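Local structure of ribosomal protein S2-related protein (Deinococcus radiodurans, 2JH3) at residues Gly12-Gly17 and Tyr48-Pro53; Leu55-Arg60 and Tyr372-Glu377; Arg343-Trp348 and Glu452-Leu457. The protein binds a 4Fe-4S iron-sulfur cluster, has a chelatase-like fold and may act as a sirohydrochlorin ferrochelatase. All blocks are in the same frame, centred on the assembly; numbering follows the deposited sequence.

Interaction 1: residues Gly12-Gly17 and Tyr48-Pro53; sequences GSHHHG and YWQQEP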
loop_
_atom_site.group_PDB
_atom_site.type_symbol
_atom_site.label_atom_id
_atom_site.label_comp_id
_atom_site.label_asym_id
_atom_site.label_seq_id
_atom_site.Cartn_x
_atom_site.Cartn_y
_atom_site.Cartn_z
ATOM N N GLY A 12 -5.758 -3.863 -21.525
ATOM C CA GLY A 12 -5.707 -3.561 -20.085
ATOM C C GLY A 12 -4.778 -2.397 -19.736
ATOM O O GLY A 12 -4.154 -1.788 -20.626
ATOM N N SER A 13 -4.601 -2.148 -18.423
ATOM C CA SER A 13 -3.742 -1.028 -17.960
ATOM C C SER A 13 -3.378 -1.210 -16.515
ATOM O O SER A 13 -4.130 -1.862 -15.754
ATOM C CB SER A 13 -4.540 0.266 -18.071
ATOM O OG SER A 13 -3.814 1.430 -17.703
ATOM N N HIS A 14 -2.206 -0.669 -16.146
ATOM C CA HIS A 14 -1.850 -0.541 -14.763
ATOM C C HIS A 14 -2.618 0.572 -14.105
ATOM O O HIS A 14 -2.812 0.531 -12.905
ATOM C CB HIS A 14 -0.392 -0.326 -14.530
ATOM C CG HIS A 14 0.485 -1.442 -14.949
ATOM N ND1 HIS A 14 0.006 -2.677 -15.321
ATOM C CD2 HIS A 14 1.830 -1.542 -14.943
ATOM C CE1 HIS A 14 1.035 -3.461 -15.629
ATOM N NE2 HIS A 14 2.155 -2.784 -15.418
ATOM N N HIS A 15 -3.116 1.540 -14.868
ATOM C CA HIS A 15 -3.652 2.746 -14.219
ATOM C C HIS A 15 -5.065 3.184 -14.564
ATOM O O HIS A 15 -5.704 3.956 -13.832
ATOM C CB HIS A 15 -2.703 3.935 -14.488
ATOM C CG HIS A 15 -1.318 3.732 -13.964
ATOM N ND1 HIS A 15 -1.039 3.683 -12.616
ATOM C CD2 HIS A 15 -0.140 3.518 -14.597
ATOM C CE1 HIS A 15 0.249 3.477 -12.436
ATOM N NE2 HIS A 15 0.818 3.381 -13.619
ATOM N N HIS A 16 -5.563 2.754 -15.696
ATOM C CA HIS A 16 -6.826 3.294 -16.191
ATOM C C HIS A 16 -7.800 2.216 -16.577
ATOM O O HIS A 16 -7.454 1.317 -17.315
ATOM C CB HIS A 16 -6.496 4.086 -17.452
ATOM C CG HIS A 16 -5.529 5.197 -17.206
ATOM N ND1 HIS A 16 -5.778 6.191 -16.281
ATOM C CD2 HIS A 16 -4.311 5.457 -17.737
ATOM C CE1 HIS A 16 -4.759 7.037 -16.280
ATOM N NE2 HIS A 16 -3.849 6.606 -17.143
ATOM N N GLY A 17 -9.054 2.373 -16.203
ATOM C CA GLY A 17 -10.067 1.347 -16.495
ATOM C C GLY A 17 -10.749 1.263 -17.875
ATOM O O GLY A 17 -11.504 0.319 -18.119
ATOM N N TYR A 48 -5.972 -10.156 -20.393
ATOM C CA TYR A 48 -5.402 -8.837 -20.719
ATOM C C TYR A 48 -3.898 -8.903 -20.794
ATOM O O TYR A 48 -3.266 -9.702 -20.132
ATOM C CB TYR A 48 -5.839 -7.758 -19.708
ATOM C CG TYR A 48 -7.300 -7.573 -19.663
ATOM C CD1 TYR A 48 -8.045 -8.282 -18.777
ATOM C CD2 TYR A 48 -7.961 -6.707 -20.555
ATOM C CE1 TYR A 48 -9.443 -8.187 -18.759
ATOM C CE2 TYR A 48 -9.345 -6.625 -20.574
ATOM C CZ TYR A 48 -10.083 -7.357 -19.646
ATOM O OH TYR A 48 -11.469 -7.238 -19.619
ATOM N N TRP A 49 -3.320 -8.021 -21.579
ATOM C CA TRP A 49 -1.898 -7.898 -21.631
ATOM C C TRP A 49 -1.365 -7.256 -20.320
ATOM O O TRP A 49 -0.423 -7.769 -19.733
ATOM C CB TRP A 49 -1.500 -7.061 -22.877
ATOM C CG TRP A 49 -0.035 -6.925 -23.118
ATOM C CD1 TRP A 49 0.978 -7.565 -22.495
ATOM C CD2 TRP A 49 0.574 -5.971 -23.984
ATOM N NE1 TRP A 49 2.200 -7.097 -22.943
ATOM C CE2 TRP A 49 1.966 -6.127 -23.876
ATOM C CE3 TRP A 49 0.066 -5.028 -24.854
ATOM C CZ2 TRP A 49 2.870 -5.364 -24.627
ATOM C CZ3 TRP A 49 0.953 -4.286 -25.600
ATOM C CH2 TRP A 49 2.334 -4.454 -25.476
ATOM N N GLN A 50 -1.978 -6.156 -19.884
ATOM C CA GLN A 50 -1.427 -5.298 -18.846
ATOM C C GLN A 50 -2.166 -5.374 -17.498
ATOM O O GLN A 50 -1.935 -4.532 -16.606
ATOM C CB GLN A 50 -1.410 -3.856 -19.353
ATOM C CG GLN A 50 -0.485 -3.699 -20.469
ATOM C CD GLN A 50 0.923 -3.915 -20.040
ATOM O OE1 GLN A 50 1.370 -3.315 -19.058
ATOM N NE2 GLN A 50 1.641 -4.794 -20.730
ATOM N N GLN A 51 -3.056 -6.352 -17.323
ATOM C CA GLN A 51 -3.723 -6.567 -16.039
ATOM C C GLN A 51 -4.246 -7.960 -15.903
ATOM O O GLN A 51 -4.206 -8.723 -16.870
ATOM C CB GLN A 51 -4.856 -5.542 -15.797
ATOM C CG GLN A 51 -6.056 -5.679 -16.752
ATOM C CD GLN A 51 -7.024 -4.542 -16.584
ATOM O OE1 GLN A 51 -6.748 -3.397 -16.881
ATOM N NE2 GLN A 51 -8.197 -4.866 -16.104
ATOM N N GLU A 52 -4.659 -8.333 -14.688
ATOM C CA GLU A 52 -5.253 -9.652 -14.449
ATOM C C GLU A 52 -6.735 -9.647 -14.872
ATOM O O GLU A 52 -7.418 -8.633 -14.663
ATOM C CB GLU A 52 -5.139 -10.036 -12.986
ATOM C CG GLU A 52 -3.726 -10.254 -12.521
ATOM C CD GLU A 52 -3.692 -10.949 -11.150
ATOM O OE1 GLU A 52 -4.503 -10.579 -10.216
ATOM O OE2 GLU A 52 -2.894 -11.909 -11.060
ATOM N N PRO A 53 -7.251 -10.778 -15.396
ATOM C CA PRO A 53 -6.571 -12.028 -15.730
ATOM C C PRO A 53 -5.581 -11.788 -16.826
ATOM O O PRO A 53 -5.945 -11.125 -17.816
ATOM C CB PRO A 53 -7.691 -12.934 -16.303
ATOM C CG PRO A 53 -8.977 -12.267 -16.049
ATOM C CD PRO A 53 -8.688 -10.821 -15.707
HETATM O O HOH W 1 -0.070 -0.298 -18.488
HETATM O O HOH W 2 -8.035 -1.324 -18.218
#

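Interaction 2: residues Leu55-Arg60 and Tyr372-Glu377; sequences LRQVLR and YPAVIE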
loop_
_atom_site.group_PDB
_atom_site.type_symbol
_atom_site.label_atom_id
_atom_site.label_comp_id
_atom_site.label_asym_id
_atom_site.label_seq_id
_atom_site.Cartn_x
_atom_site.Cartn_y
_atom_site.Cartn_z
ATOM N N LEU A 55 -2.413 -12.732 -19.671
ATOM C CA LEU A 55 -2.191 -13.688 -20.776
ATOM C C LEU A 55 -1.534 -15.000 -20.330
ATOM O O LEU A 55 -1.773 -16.063 -20.925
ATOM C CB LEU A 55 -1.324 -13.051 -21.872
ATOM C CG LEU A 55 -1.933 -11.783 -22.525
ATOM C CD1 LEU A 55 -0.917 -11.199 -23.510
ATOM C CD2 LEU A 55 -3.248 -12.079 -23.152
ATOM N N ARG A 56 -0.694 -14.916 -19.306
ATOM C CA ARG A 56 -0.060 -16.097 -18.716
ATOM C C ARG A 56 -0.985 -16.936 -17.862
ATOM O O ARG A 56 -0.620 -18.046 -17.474
ATOM C CB ARG A 56 1.167 -15.684 -17.858
ATOM C CG ARG A 56 2.224 -14.783 -18.606
ATOM C CD ARG A 56 2.947 -15.563 -19.734
ATOM N NE ARG A 56 3.824 -16.615 -19.228
ATOM C CZ ARG A 56 4.556 -17.446 -19.949
ATOM N NH1 ARG A 56 4.441 -17.470 -21.258
ATOM N NH2 ARG A 56 5.391 -18.276 -19.355
ATOM N N GLN A 57 -2.138 -16.394 -17.512
ATOM C CA GLN A 57 -3.062 -17.015 -16.576
ATOM C C GLN A 57 -4.270 -17.558 -17.307
ATOM O O GLN A 57 -4.845 -18.567 -16.934
ATOM C CB GLN A 57 -3.536 -15.932 -15.578
ATOM C CG GLN A 57 -2.419 -15.233 -14.822
ATOM C CD GLN A 57 -3.030 -14.274 -13.801
ATOM O OE1 GLN A 57 -3.998 -13.548 -14.132
ATOM N NE2 GLN A 57 -2.587 -14.366 -12.545
ATOM N N VAL A 58 -4.715 -16.849 -18.341
ATOM C CA VAL A 58 -6.068 -17.081 -18.888
ATOM C C VAL A 58 -6.334 -18.537 -19.337
ATOM O O VAL A 58 -7.394 -19.065 -19.057
ATOM C CB VAL A 58 -6.430 -16.073 -20.012
ATOM C CG1 VAL A 58 -5.648 -16.360 -21.277
ATOM C CG2 VAL A 58 -7.935 -16.079 -20.197
ATOM N N LEU A 59 -5.357 -19.234 -19.900
ATOM C CA LEU A 59 -5.658 -20.577 -20.412
ATOM C C LEU A 59 -5.853 -21.625 -19.304
ATOM O O LEU A 59 -6.594 -22.598 -19.465
ATOM C CB LEU A 59 -4.584 -21.034 -21.406
ATOM C CG LEU A 59 -4.703 -20.369 -22.795
ATOM C CD1 LEU A 59 -3.665 -20.939 -23.763
ATOM C CD2 LEU A 59 -6.105 -20.542 -23.342
ATOM N N ARG A 60 -5.244 -21.367 -18.154
ATOM C CA ARG A 60 -5.415 -22.218 -16.955
ATOM C C ARG A 60 -6.795 -22.000 -16.322
ATOM O O ARG A 60 -7.266 -22.797 -15.545
ATOM C CB ARG A 60 -4.263 -21.897 -15.965
ATOM C CG ARG A 60 -4.707 -20.964 -14.880
ATOM C CD ARG A 60 -3.699 -20.841 -13.740
ATOM N NE ARG A 60 -2.760 -19.738 -13.940
ATOM C CZ ARG A 60 -1.466 -19.873 -14.241
ATOM N NH1 ARG A 60 -0.928 -21.083 -14.366
ATOM N NH2 ARG A 60 -0.704 -18.773 -14.384
ATOM N N TYR A 372 -10.597 -12.776 -8.182
ATOM C CA TYR A 372 -9.226 -13.190 -7.946
ATOM C C TYR A 372 -8.746 -14.171 -9.050
ATOM O O TYR A 372 -8.604 -15.360 -8.820
ATOM C CB TYR A 372 -9.079 -13.881 -6.573
ATOM C CG TYR A 372 -8.997 -13.039 -5.287
ATOM C CD1 TYR A 372 -8.021 -12.050 -5.131
ATOM C CD2 TYR A 372 -9.832 -13.298 -4.214
ATOM C CE1 TYR A 372 -7.902 -11.348 -3.979
ATOM C CE2 TYR A 372 -9.736 -12.574 -3.021
ATOM C CZ TYR A 372 -8.705 -11.632 -2.890
ATOM O OH TYR A 372 -8.525 -10.828 -1.750
ATOM N N PRO A 373 -8.451 -13.659 -10.240
ATOM C CA PRO A 373 -8.024 -14.490 -11.385
ATOM C C PRO A 373 -6.879 -15.425 -11.096
ATOM O O PRO A 373 -5.887 -15.008 -10.547
ATOM C CB PRO A 373 -7.572 -13.460 -12.400
ATOM C CG PRO A 373 -8.264 -12.309 -12.056
ATOM C CD PRO A 373 -8.485 -12.248 -10.627
ATOM N N ALA A 374 -7.096 -16.709 -11.429
ATOM C CA ALA A 374 -6.115 -17.772 -11.386
ATOM C C ALA A 374 -5.736 -18.269 -10.017
ATOM O O ALA A 374 -5.041 -19.243 -9.929
ATOM C CB ALA A 374 -4.817 -17.433 -12.211
ATOM N N VAL A 375 -6.252 -17.639 -8.965
ATOM C CA VAL A 375 -5.894 -17.988 -7.629
ATOM C C VAL A 375 -6.389 -19.403 -7.274
ATOM O O VAL A 375 -5.705 -20.153 -6.628
ATOM C CB VAL A 375 -6.388 -16.878 -6.642
ATOM C CG1 VAL A 375 -6.296 -17.319 -5.238
ATOM C CG2 VAL A 375 -5.582 -15.594 -6.824
ATOM N N ILE A 376 -7.626 -19.740 -7.610
ATOM C CA ILE A 376 -8.151 -21.067 -7.253
ATOM C C ILE A 376 -7.350 -22.242 -7.889
ATOM O O ILE A 376 -6.907 -23.151 -7.201
ATOM C CB ILE A 376 -9.692 -21.178 -7.625
ATOM C CG1 ILE A 376 -10.589 -20.349 -6.674
ATOM C CG2 ILE A 376 -10.104 -22.633 -7.723
ATOM C CD1 ILE A 376 -10.253 -20.303 -5.382
ATOM N N GLU A 377 -7.094 -22.116 -9.179
ATOM C CA GLU A 377 -6.413 -23.100 -9.982
ATOM C C GLU A 377 -4.933 -23.248 -9.571
ATOM O O GLU A 377 -4.389 -24.346 -9.522
ATOM C CB GLU A 377 -6.497 -22.611 -11.437
ATOM C CG GLU A 377 -7.936 -22.585 -12.055
ATOM C CD GLU A 377 -8.636 -21.237 -12.018
ATOM O OE1 GLU A 377 -8.216 -20.377 -11.264
ATOM O OE2 GLU A 377 -9.665 -21.075 -12.704
#

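Interaction 3: residues Arg343-Trp348 and Glu452-Leu457; sequences RPIRTW and EACTVL. With SF4 (iron/sulfur cluster), chain E.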
loop_
_atom_site.group_PDB
_atom_site.type_symbol
_atom_site.label_atom_id
_atom_site.label_comp_id
_atom_site.label_asym_id
_atom_site.label_seq_id
_atom_site.Cartn_x
_atom_site.Cartn_y
_atom_site.Cartn_z
ATOM N N ARG A 343 -6.730 -1.421 -9.713
ATOM C CA ARG A 343 -6.030 -2.590 -9.204
ATOM C C ARG A 343 -5.707 -3.628 -10.287
ATOM O O ARG A 343 -6.478 -4.600 -10.459
ATOM C CB ARG A 343 -6.964 -3.233 -8.186
ATOM C CG ARG A 343 -7.295 -2.328 -6.968
ATOM C CD ARG A 343 -8.208 -2.979 -5.908
ATOM N NE ARG A 343 -7.541 -4.134 -5.292
ATOM C CZ ARG A 343 -7.856 -5.418 -5.427
ATOM N NH1 ARG A 343 -8.884 -5.787 -6.144
ATOM N NH2 ARG A 343 -7.059 -6.352 -4.841
ATOM N N PRO A 344 -4.580 -3.453 -11.017
ATOM C CA PRO A 344 -4.242 -4.379 -12.107
ATOM C C PRO A 344 -3.863 -5.766 -11.639
ATOM O O PRO A 344 -4.094 -6.756 -12.332
ATOM C CB PRO A 344 -3.106 -3.672 -12.797
ATOM C CG PRO A 344 -2.482 -2.861 -11.795
ATOM C CD PRO A 344 -3.545 -2.411 -10.880
ATOM N N ILE A 345 -3.336 -5.852 -10.405
ATOM C CA ILE A 345 -3.016 -7.084 -9.776
ATOM C C ILE A 345 -3.963 -7.292 -8.597
ATOM O O ILE A 345 -3.861 -6.603 -7.587
ATOM C CB ILE A 345 -1.516 -7.113 -9.270
ATOM C CG1 ILE A 345 -0.510 -6.786 -10.374
ATOM C CG2 ILE A 345 -1.237 -8.467 -8.680
ATOM C CD1 ILE A 345 -0.544 -7.647 -11.623
ATOM N N ARG A 346 -4.896 -8.251 -8.739
ATOM C CA ARG A 346 -6.059 -8.322 -7.851
ATOM C C ARG A 346 -5.734 -8.988 -6.534
ATOM O O ARG A 346 -6.520 -8.954 -5.621
ATOM C CB ARG A 346 -7.224 -9.007 -8.606
ATOM C CG ARG A 346 -8.013 -8.013 -9.497
ATOM C CD ARG A 346 -9.059 -8.613 -10.411
ATOM N NE ARG A 346 -10.062 -7.617 -10.779
ATOM C CZ ARG A 346 -11.076 -7.218 -10.036
ATOM N NH1 ARG A 346 -11.874 -6.274 -10.506
ATOM N NH2 ARG A 346 -11.416 -7.846 -8.906
ATOM N N THR A 347 -4.601 -9.676 -6.442
ATOM C CA THR A 347 -4.098 -10.210 -5.166
ATOM C C THR A 347 -3.344 -9.184 -4.256
ATOM O O THR A 347 -2.843 -9.558 -3.228
ATOM C CB THR A 347 -3.183 -11.370 -5.378
ATOM O OG1 THR A 347 -2.181 -11.093 -6.371
ATOM C CG2 THR A 347 -3.998 -12.560 -5.832
ATOM N N TRP A 348 -3.270 -7.936 -4.682
ATOM C CA TRP A 348 -2.741 -6.895 -3.831
ATOM C C TRP A 348 -3.657 -6.703 -2.648
ATOM O O TRP A 348 -4.877 -6.868 -2.761
ATOM C CB TRP A 348 -2.459 -5.584 -4.610
ATOM C CG TRP A 348 -1.140 -5.644 -5.245
ATOM C CD1 TRP A 348 -0.518 -6.774 -5.725
ATOM C CD2 TRP A 348 -0.285 -4.562 -5.552
ATOM N NE1 TRP A 348 0.693 -6.451 -6.240
ATOM C CE2 TRP A 348 0.877 -5.103 -6.115
ATOM C CE3 TRP A 348 -0.324 -3.188 -5.269
ATOM C CZ2 TRP A 348 1.956 -4.297 -6.533
ATOM C CZ3 TRP A 348 0.738 -2.401 -5.632
ATOM C CH2 TRP A 348 1.877 -2.949 -6.242
ATOM N N GLU A 452 4.999 -16.535 -11.425
ATOM C CA GLU A 452 5.741 -15.790 -12.472
ATOM C C GLU A 452 5.671 -14.282 -12.147
ATOM O O GLU A 452 4.616 -13.778 -11.701
ATOM C CB GLU A 452 5.192 -16.070 -13.907
ATOM C CG GLU A 452 6.114 -15.460 -14.958
ATOM C CD GLU A 452 5.751 -15.772 -16.355
ATOM O OE1 GLU A 452 4.704 -16.383 -16.571
ATOM O OE2 GLU A 452 6.548 -15.437 -17.213
ATOM N N ALA A 453 6.783 -13.585 -12.339
ATOM C CA ALA A 453 6.813 -12.187 -12.247
ATOM C C ALA A 453 5.760 -11.550 -13.134
ATOM O O ALA A 453 5.702 -11.797 -14.340
ATOM C CB ALA A 453 8.184 -11.646 -12.538
ATOM N N CYS A 454 4.972 -10.659 -12.513
ATOM C CA CYS A 454 3.848 -9.924 -13.170
ATOM C C CYS A 454 4.224 -8.603 -13.901
ATOM O O CYS A 454 5.358 -8.073 -13.777
ATOM C CB CYS A 454 2.719 -9.640 -12.129
ATOM S SG CYS A 454 3.144 -8.393 -10.991
ATOM N N THR A 455 3.291 -8.046 -14.662
ATOM C CA THR A 455 3.631 -6.846 -15.447
ATOM C C THR A 455 3.950 -5.648 -14.553
ATOM O O THR A 455 4.732 -4.821 -14.936
ATOM C CB THR A 455 2.576 -6.434 -16.515
ATOM O OG1 THR A 455 1.347 -6.238 -15.880
ATOM C CG2 THR A 455 2.439 -7.544 -17.566
ATOM N N VAL A 456 3.390 -5.596 -13.345
ATOM C CA VAL A 456 3.641 -4.466 -12.443
ATOM C C VAL A 456 5.092 -4.524 -11.918
ATOM O O VAL A 456 5.800 -3.473 -11.869
ATOM C CB VAL A 456 2.593 -4.381 -11.345
ATOM C CG1 VAL A 456 3.020 -3.414 -10.202
ATOM C CG2 VAL A 456 1.245 -3.884 -11.923
ATOM N N LEU A 457 5.564 -5.725 -11.570
ATOM C CA LEU A 457 6.931 -5.909 -11.134
ATOM C C LEU A 457 7.927 -5.682 -12.278
ATOM O O LEU A 457 8.973 -5.059 -12.055
ATOM C CB LEU A 457 7.151 -7.327 -10.566
ATOM C CG LEU A 457 8.604 -7.710 -10.206
ATOM C CD1 LEU A 457 9.158 -6.705 -9.170
ATOM C CD2 LEU A 457 8.678 -9.096 -9.595
HETATM FE FE1 SF4 E . 3.851 -12.134 -8.075
HETATM FE FE2 SF4 E . 3.397 -9.612 -8.972
HETATM FE FE3 SF4 E . 2.364 -10.449 -6.617
HETATM FE FE4 SF4 E . 5.052 -10.012 -6.843
HETATM S S1 SF4 E . 3.388 -8.398 -7.026
HETATM S S2 SF4 E . 4.074 -11.841 -5.837
HETATM S S3 SF4 E . 5.437 -10.741 -9.013
HETATM S S4 SF4 E . 1.743 -11.223 -8.691
#

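Interaction 1: residues Gly12-Gly17 and Tyr48-Pro53
Gly12 lies against three residues of the 48-53 loop, and its CA comes within 4.8 Å of the CA of Gln50. Its carbonyl oxygen rests on the CB of Gln50, its N approaches the CD2 of Tyr48 obliquely, and its CA meets the OE1 of Gln51 at 3.4 Å. A beta carbon at this position would run into the CG of Gln51 and press on the CB of Tyr48, and the positive phi is a second reason for glycine. Ser13 follows with a hydrogen bond across the segments: its N donates to the OE1 of Gln51 at 2.9 Å. The donor sits in the carbonyl plane on a lone pair, with an N-H...O angle of 150°. Gln51 presents this oxygen by placing CG between its own backbone N and carbonyl carbon and then running extended. The same OE1 also takes bonds from Trp342 NE1 and from a water that bridges to His16 O. The hydroxyl of Ser13 turns back on its own loop, accepting from the N of both His15 and His16, an ST turn and ST motif ahead of helix 18-35. His14 brings its ring edge to the backbone of Gln50: ND1 lies 3.0 Å from Gln50 O, nearly in the ring plane, but the 129° angle makes the bond weak. Its CE1 also meets the OE1 of Gln50 at 3.4 Å, ring and amide planes 36° apart. Both segments are loops that leave neighbouring parallel strands, 5-10 and 43-48, of the CbiX-type chelatase domain. Three donors converge on Gln51 OE1, which should hold that amide in one rotation, whereas the imidazole of His14 is held by two weak bonds, ND1 to Gln50 O and NE2 to Thr455 O.

Interaction 2: residues Leu55-Arg60 and Tyr372-Glu377
The methyl group of Ala374 fits between two long polar side chains, those of Gln57 and Arg60. Gln57, its chain extended (chi2 -176°), runs alongside with CB, CG, CD and NE2 all near the methyl, Gln57 NE2 lying 3.8 Å from Ala374 CB. The Gln57 side chain also passes Pro373 at a slant, its OE1 4.0 Å from Pro373 CB. Arg60 meets the methyl with the edge of its guanidinium, Arg60 NE to Ala374 CB measuring 3.5 Å. The bend at chi3 (92°) turns the guanidinium off the line of the chain, and Arg60 CD rests 4.0 Å from Glu377 CB. Arg60 NE is 6.1 Å from Glu377 OE1, too far for the charges to touch; Arg60 instead bridges to Glu378, and Glu377 accepts from Trp281. Ala374 is at the N-cap of helix 375-383, so the contact sets the start of this stabilising-domain helix against a CbiX-domain loop. Gln57 OE1 accepts from Gly54 N and its NE2 donates to Glu52 OE2; an alanine here would probably leave both without that partner and uncover one side of the Ala374 methyl. The contact therefore works by shape, aliphatic carbon meeting the flanks of polar groups bonded to other residues.

Interaction 3: residues Arg343-Trp348 and Glu452-Leu457
Val456 spreads its two methyls over Pro344, Ile345 and Trp348. Val456 CG2 touches CG1 of Ile345 at 3.7 Å, the two side chains sliding past each other in opposite directions, and also reaches CG of Pro344, whose side chain it crosses at about a right angle. Val456 CG1, anti to the valine N (chi1 167°), is thereby turned to the indole, which it meets obliquely at 3.9 Å from CZ2 of Trp348. Further along, Ile345 directs CD1 to Cys454, 3.8 Å from SG. Cys454 SG binds the iron FE2 of the cluster at 2.4 Å and, at the N-cap of helix 455-467, accepts a weak bond from Leu457 N.

Residues 345-348 form a type I beta turn of the stabilising domain, which sets Ile345 and Trp348 beside the 4Fe-4S domain. Cys422, Cys425, Cys450 and Cys454 are the four ligands of the cluster. Trp348 belongs to the cluster pocket and meets it by its edge: Trp348 NE1 lies 3.4 Å from the sulfide S1, close to the ring plane. Leu457 CD2 approaches another sulfide, S3, at 3.7 Å.

Arg343 holds the turn: its NH2 donates to the carbonyl oxygens of both Arg346 and Trp348. The Trp348 oxygen lies within 8° of the guanidinium plane, while in the bond to Arg346 O, 2.8 Å long, Arg343 NH2 stands above the carbonyl plane.

How the interactions relate
The three contacts form a continuous junction between the CbiX, stabilising and 4Fe-4S domains. Interaction 2 is buried, interaction 1 partly so, and interaction 3 lies at the surface beside the cluster. Interaction 1 stays within one domain and uses one good and one weak hydrogen bond; interactions 2 and 3 join domains without a hydrogen bond between their segments, through aliphatic contact with polar flanks in one and apolar side chains around the metal site in the other. Segments 48-53 and 55-60 belong to the same loop after strand 43-48. Its Glu52 reaches interaction 2 and, through OE1, Arg346 N of interaction 3. An Arg56-Glu452 salt bridge links interactions 2 and 3 directly.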